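Local coordinates for protein PRD-containing transcription regulator (PDB 3NUF) that probably regulates transcription through an all-helical PRD (PTS regulation domain), the kind of module that in related regulators responds to phosphorylation by the sugar phosphotransferase system, at residues A[53-56]-A[57-61]; A[29-32]-A[33-36]. All blocks are in the same frame, centred on the assembly; numbering follows the deposited sequence.

Interaction 1 (53-56 with 57-61) and interaction 2 (29-32 with 33-36) are single stretches of two successive helices, 48-67 and 25-41, of the PRD bundle. Their centres lie 11 Å apart, and the two stretches pack directly on each other. Leu58 CD1 rests 3.8 Å from Val35 CG2, and Leu54 CD2 is 3.9 Å from Val35 CG1. Val35 thus meets both leucines that pair within interaction 1. Beside them, Val32 CG2 lies 3.8 Å from Thr55 OG1. Each contact also has its own ethanediol, probably from the crystallisation liquor. One weakly reaches the backbone of Ile59; the other lies at the Tyr34 hydroxyl.

Interaction 1 of 2, residues A[53-56]-A[57-61]; sequences VLTN and HLIEM. With EDO (1,2-ethanediol), chain F.
His57 N bonds to Val53 O at 3.3 Å, the longest of four successive backbone bonds here. The ring of His57 meets the ring of His111 on helix 104-115, with the two planes about 20° apart. Leu58 N donates to Leu54 O at 2.8 Å. The same carbonyl oxygen is covered by Leu58 CG at 3.4 Å. Leu58 has its CG beside the backbone N (chi1 -68°), which turns the isobutyl group back over the preceding turn. There CD1 reaches Leu54 CG at 3.7 Å, and the two leucines cross obliquely. This is i to i+4 packing on helix 48-67, on a buried side of the all-helical PRD bundle. Leu58 also touches Leu31 and Val93, from helices 25-41 and 84-97. An alanine in place of Leu54 would probably open a gap beside Leu58 CD1 and lose the contacts with Val35 and His111. Ile59 N donates to Thr55 O at 2.9 Å. The Ile59 CG1 lies over that oxygen at 3.3 Å, and CD1 continues to Thr55 CG2 at 3.7 Å. Thr55 turns this methyl to Ile59 while OG1 bonds back to Leu51 O. Met18 of helix 13-21 touches both residues. Ile59 O receives a weak hydrogen bond from ethanediol O2. The ethanediol also bonds Ser23 OG and Lys66 NZ. Glu60 N bonds to Asn56 O at 3.1 Å, and Glu60 CB sits near the same oxygen. In one of its two conformers, Glu60 OE2 makes a salt bridge with Arg64 NH1.

Interaction 2 of 2, residues A[29-32]-A[33-36]; sequences TALV and NYVI. With EDO (1,2-ethanediol), chain G.
Thr29 and Asn33 open a run of i to i+4 contacts on helix 25-41, one of the helices of the PRD bundle. Four backbone bonds join the turns. Asn33 N to Thr29 O is the straightest, at 171°. Tyr34 N to Ala30 O, Val35 N to Leu31 O and Ile36 N to Val32 O follow, all 2.9 to 3.0 Å long. The carbonyl oxygens are also covered by carbon. Asn33 CG lies 3.2 Å from Thr29 O, and Ile36 CG1 is 3.3 Å from Val32 O. Thr29 and Asn33 run alongside each other, the methyl CG2 in van der Waals contact with the amide ND2. Thr29 OG1 donates a hydrogen bond to Ala25 O.

The apolar contacts repeat the same spacing. Val32 CG1 meets Ile36 CD1 at 3.8 Å, with the two side chains set across each other. Ile36 reaches it because CG1 sits beside its backbone N (chi1 -72°), pointing back down the helix. Leu31 and Val35 lie side by side, more loosely, with CD1 and CG2 4.2 Å apart. Leu31 then touches Ile97 and Val35 touches Val93, both on helix 84-97.

Tyr34 carries the polar end of the contact. Its CG lies anti to the backbone N (chi1 168°), and the ring leads away from the preceding turn to stack with His96. The hydroxyl has a weak bond from Gln92 NE2. An ethanediol, itself bonded to Gln92 NE2 and His96 ND1, places its O1 at the ring edge, in the ring plane, at a doubtfully short 2.3 Å from Tyr34 OH.

Interaction 1 of 2, residues A[53-56]-A[57-61]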
ATOM      1  N   VAL A  53       0.109   6.459  -7.465  1.00 14.86           N
ATOM      2  CA  VAL A  53       1.431   6.207  -6.925  1.00 16.82           C
ATOM      3  C   VAL A  53       1.408   5.043  -5.940  1.00 15.06           C
ATOM      4  O   VAL A  53       2.245   4.160  -5.974  1.00 14.66           O
ATOM      5  CB  VAL A  53       1.986   7.507  -6.296  1.00 19.08           C
ATOM      6  CG1 VAL A  53       3.298   7.282  -5.610  1.00 19.15           C
ATOM      7  CG2 VAL A  53       2.175   8.585  -7.370  1.00 19.48           C
ATOM      8  N   LEU A  54       0.398   5.001  -5.123  1.00 13.18           N
ATOM      9  CA  LEU A  54       0.186   3.874  -4.188  1.00 13.52           C
ATOM     10  C   LEU A  54       0.022   2.556  -4.899  1.00 13.01           C
ATOM     11  O   LEU A  54       0.633   1.524  -4.574  1.00 12.91           O
ATOM     12  CB  LEU A  54      -1.017   4.124  -3.282  1.00 13.40           C
ATOM     13  CG  LEU A  54      -1.409   2.975  -2.389  1.00 12.91           C
ATOM     14  CD1 LEU A  54      -0.359   2.778  -1.278  1.00 14.97           C
ATOM     15  CD2 LEU A  54      -2.828   3.200  -1.786  1.00 17.87           C
ATOM     16  N   THR A  55      -0.816   2.553  -5.935  1.00 13.44           N
ATOM     17  CA  THR A  55      -1.090   1.346  -6.696  1.00 13.01           C
ATOM     18  C   THR A  55       0.165   0.805  -7.306  1.00 12.85           C
ATOM     19  O   THR A  55       0.415  -0.398  -7.284  1.00 12.99           O
ATOM     20  CB  THR A  55      -2.187   1.602  -7.781  1.00 14.31           C
ATOM     21  OG1 THR A  55      -3.383   1.923  -7.109  1.00 14.57           O
ATOM     22  CG2 THR A  55      -2.417   0.376  -8.645  1.00 16.34           C
ATOM     23  N   ASN A  56       0.989   1.666  -7.904  1.00 13.01           N
ATOM     24  CA  ASN A  56       2.225   1.213  -8.507  1.00 12.94           C
ATOM     25  C   ASN A  56       3.072   0.470  -7.471  1.00 11.85           C
ATOM     26  O   ASN A  56       3.626  -0.602  -7.734  1.00 13.26           O
ATOM     27  CB  ASN A  56       3.006   2.412  -9.126  1.00 14.40           C
ATOM     28  CG  ASN A  56       4.306   2.001  -9.779  1.00 20.54           C
ATOM     29  OD1 ASN A  56       4.294   1.487 -10.887  1.00 25.83           O
ATOM     30  ND2 ASN A  56       5.440   2.180  -9.058  1.00 23.23           N
ATOM     31  N   HIS A  57       3.153   1.046  -6.285  1.00 13.59           N
ATOM     32  CA  HIS A  57       3.981   0.437  -5.243  1.00 12.08           C
ATOM     33  C   HIS A  57       3.362  -0.868  -4.730  1.00 12.68           C
ATOM     34  O   HIS A  57       4.079  -1.856  -4.501  1.00 12.32           O
ATOM     35  CB  HIS A  57       4.222   1.383  -4.081  1.00 11.93           C
ATOM     36  CG  HIS A  57       5.241   0.859  -3.124  1.00 12.17           C
ATOM     37  ND1 HIS A  57       6.548   0.636  -3.532  1.00 14.84           N
ATOM     38  CD2 HIS A  57       5.145   0.396  -1.853  1.00 12.10           C
ATOM     39  CE1 HIS A  57       7.210   0.072  -2.523  1.00 14.64           C
ATOM     40  NE2 HIS A  57       6.389  -0.074  -1.491  1.00 13.88           N
ATOM     41  N   LEU A  58       2.047  -0.879  -4.567  1.00 11.76           N
ATOM     42  CA  LEU A  58       1.367  -2.106  -4.124  1.00 11.16           C
ATOM     43  C   LEU A  58       1.546  -3.244  -5.128  1.00 12.98           C
ATOM     44  O   LEU A  58       1.801  -4.397  -4.759  1.00 11.67           O
ATOM     45  CB  LEU A  58      -0.096  -1.885  -3.823  1.00 12.84           C
ATOM     46  CG  LEU A  58      -0.466  -1.032  -2.623  1.00 12.18           C
ATOM     47  CD1 LEU A  58      -1.982  -0.680  -2.669  1.00 13.07           C
ATOM     48  CD2 LEU A  58      -0.020  -1.662  -1.303  1.00 13.07           C
ATOM     49  N   ILE A  59       1.451  -2.941  -6.413  1.00 12.23           N
ATOM     50  CA  ILE A  59       1.719  -3.947  -7.435  1.00 12.53           C
ATOM     51  C   ILE A  59       3.136  -4.483  -7.376  1.00 11.41           C
ATOM     52  O   ILE A  59       3.346  -5.709  -7.486  1.00 11.92           O
ATOM     53  CB  ILE A  59       1.377  -3.395  -8.827  1.00 15.16           C
ATOM     54  CG1 ILE A  59      -0.150  -3.250  -8.929  1.00 16.18           C
ATOM     55  CG2 ILE A  59       1.894  -4.305  -9.952  1.00 16.05           C
ATOM     56  CD1 ILE A  59      -0.648  -2.441 -10.190  1.00 18.46           C
ATOM     57  N   GLU A  60       4.099  -3.598  -7.157  0.50 12.22           N
ATOM     58  CA  GLU A  60       5.474  -4.024  -6.989  0.50 12.21           C
ATOM     59  C   GLU A  60       5.660  -4.958  -5.779  0.50 11.91           C
ATOM     60  O   GLU A  60       6.309  -5.995  -5.874  0.50 12.40           O
ATOM     61  CB  GLU A  60       6.387  -2.792  -6.868  0.50 15.05           C
ATOM     62  CG  GLU A  60       7.825  -3.134  -6.553  0.50 15.25           C
ATOM     63  CD  GLU A  60       8.693  -1.890  -6.278  0.50 18.11           C
ATOM     64  OE1 GLU A  60       8.730  -1.046  -7.211  0.50 19.82           O
ATOM     65  OE2 GLU A  60       9.298  -1.742  -5.167  0.50 16.62           O
HETATM   66  N   MSE A  61       5.058  -4.586  -4.658  1.00 12.08           N
HETATM   67  CA  MSE A  61       5.108  -5.430  -3.433  1.00 11.75           C
HETATM   68  C   MSE A  61       4.447  -6.793  -3.651  1.00 10.67           C
HETATM   69  O   MSE A  61       4.978  -7.815  -3.256  1.00 11.34           O
HETATM   70  CB  MSE A  61       4.411  -4.734  -2.273  1.00 11.43           C
HETATM   71  CG  MSE A  61       5.084  -3.471  -1.773  1.00 11.65           C
HETATM   72 SE   MSE A  61       4.079  -2.548  -0.409  0.75 11.98          SE
HETATM   73  CE  MSE A  61       4.073  -3.981   0.837  1.00 17.18           C
TER
HETATM   74  C1  EDO F 307       0.811  -9.156  -9.912  1.00 34.09           C
HETATM   75  O1  EDO F 307       1.218 -10.502 -10.210  1.00 41.57           O
HETATM   76  C2  EDO F 307       1.848  -8.364  -9.126  1.00 33.85           C
HETATM   77  O2  EDO F 307       2.979  -7.978  -9.915  1.00 42.36           O

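Interaction 2 of 2, residues A[29-32]-A[33-36]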
ATOM      1  N   THR A  29      -6.336  -5.925  -7.792  1.00 13.56           N
ATOM      2  CA  THR A  29      -7.570  -5.212  -7.487  1.00 13.14           C
ATOM      3  C   THR A  29      -7.960  -5.408  -6.035  1.00 11.90           C
ATOM      4  O   THR A  29      -8.275  -4.462  -5.348  1.00 12.34           O
ATOM      5  CB  THR A  29      -8.727  -5.609  -8.387  1.00 12.83           C
ATOM      6  OG1 THR A  29      -8.325  -5.391  -9.750  1.00 14.82           O
ATOM      7  CG2 THR A  29      -9.992  -4.756  -8.104  1.00 13.01           C
ATOM      8  N   ALA A  30      -7.927  -6.669  -5.569  1.00 12.97           N
ATOM      9  CA  ALA A  30      -8.253  -6.973  -4.182  1.00 13.63           C
ATOM     10  C   ALA A  30      -7.371  -6.202  -3.203  1.00 13.56           C
ATOM     11  O   ALA A  30      -7.850  -5.632  -2.213  1.00 13.78           O
ATOM     12  CB  ALA A  30      -8.136  -8.466  -3.912  1.00 14.37           C
ATOM     13  N   LEU A  31      -6.088  -6.150  -3.538  1.00 11.79           N
ATOM     14  CA  LEU A  31      -5.121  -5.475  -2.634  1.00 11.80           C
ATOM     15  C   LEU A  31      -5.365  -3.946  -2.590  1.00 11.74           C
ATOM     16  O   LEU A  31      -5.384  -3.363  -1.506  1.00 13.08           O
ATOM     17  CB  LEU A  31      -3.684  -5.802  -3.068  1.00 11.35           C
ATOM     18  CG  LEU A  31      -2.576  -5.145  -2.253  1.00 10.40           C
ATOM     19  CD1 LEU A  31      -2.696  -5.506  -0.774  1.00 11.94           C
ATOM     20  CD2 LEU A  31      -1.199  -5.568  -2.798  1.00 13.02           C
ATOM     21  N   VAL A  32      -5.481  -3.308  -3.757  1.00 12.78           N
ATOM     22  CA  VAL A  32      -5.795  -1.884  -3.763  1.00 11.68           C
ATOM     23  C   VAL A  32      -7.085  -1.594  -3.005  1.00 12.97           C
ATOM     24  O   VAL A  32      -7.153  -0.658  -2.182  1.00 13.63           O
ATOM     25  CB  VAL A  32      -5.872  -1.372  -5.221  1.00 12.86           C
ATOM     26  CG1 VAL A  32      -6.351   0.083  -5.251  1.00 18.73           C
ATOM     27  CG2 VAL A  32      -4.536  -1.447  -5.859  1.00 15.09           C
ATOM     28  N   ASN A  33      -8.147  -2.360  -3.268  1.00 14.06           N
ATOM     29  CA  ASN A  33      -9.370  -2.188  -2.545  1.00 15.33           C
ATOM     30  C   ASN A  33      -9.168  -2.293  -1.029  1.00 14.98           C
ATOM     31  O   ASN A  33      -9.698  -1.511  -0.238  1.00 16.04           O
ATOM     32  CB  ASN A  33     -10.397  -3.251  -2.933  1.00 15.83           C
ATOM     33  CG  ASN A  33     -10.963  -3.106  -4.330  1.00 20.39           C
ATOM     34  OD1 ASN A  33     -10.805  -2.112  -4.972  1.00 20.23           O
ATOM     35  ND2 ASN A  33     -11.651  -4.161  -4.772  1.00 19.80           N
ATOM     36  N   TYR A  34      -8.414  -3.338  -0.607  1.00 14.05           N
ATOM     37  CA  TYR A  34      -8.128  -3.571   0.813  1.00 14.06           C
ATOM     38  C   TYR A  34      -7.437  -2.367   1.445  1.00 12.65           C
ATOM     39  O   TYR A  34      -7.810  -1.894   2.540  1.00 12.80           O
ATOM     40  CB  TYR A  34      -7.301  -4.846   0.988  1.00 14.92           C
ATOM     41  CG  TYR A  34      -6.714  -5.061   2.346  1.00 13.41           C
ATOM     42  CD1 TYR A  34      -7.432  -5.713   3.322  1.00 14.67           C
ATOM     43  CD2 TYR A  34      -5.433  -4.634   2.659  1.00 14.14           C
ATOM     44  CE1 TYR A  34      -6.892  -5.927   4.563  1.00 16.50           C
ATOM     45  CE2 TYR A  34      -4.909  -4.813   3.917  1.00 15.35           C
ATOM     46  CZ  TYR A  34      -5.653  -5.468   4.833  1.00 15.08           C
ATOM     47  OH  TYR A  34      -5.126  -5.691   6.105  1.00 21.89           O
ATOM     48  N   VAL A  35      -6.423  -1.857   0.763  1.00 12.29           N
ATOM     49  CA  VAL A  35      -5.665  -0.712   1.299  1.00 12.66           C
ATOM     50  C   VAL A  35      -6.541   0.558   1.410  1.00 12.66           C
ATOM     51  O   VAL A  35      -6.491   1.278   2.418  1.00 13.48           O
ATOM     52  CB  VAL A  35      -4.400  -0.455   0.555  1.00 11.33           C
ATOM     53  CG1 VAL A  35      -3.689   0.788   1.092  1.00 12.80           C
ATOM     54  CG2 VAL A  35      -3.458  -1.656   0.698  1.00 13.07           C
ATOM     55  N   ILE A  36      -7.360   0.806   0.394  1.00 13.11           N
ATOM     56  CA  ILE A  36      -8.266   1.967   0.414  1.00 13.44           C
ATOM     57  C   ILE A  36      -9.205   1.845   1.617  1.00 15.12           C
ATOM     58  O   ILE A  36      -9.410   2.797   2.381  1.00 15.06           O
ATOM     59  CB  ILE A  36      -9.049   2.071  -0.891  1.00 14.76           C
ATOM     60  CG1 ILE A  36      -8.132   2.522  -2.021  1.00 15.61           C
ATOM     61  CG2 ILE A  36     -10.214   3.057  -0.715  1.00 17.83           C
ATOM     62  CD1 ILE A  36      -8.761   2.449  -3.430  1.00 17.40           C
TER
HETATM   63  C1  EDO G 308      -6.640  -7.910   7.598  1.00 30.85           C
HETATM   64  O1  EDO G 308      -6.311  -6.550   7.892  1.00 42.07           O
HETATM   65  C2  EDO G 308      -5.534  -8.775   8.137  1.00 29.45           C
HETATM   66  O2  EDO G 308      -4.999  -9.578   7.077  1.00 38.09           O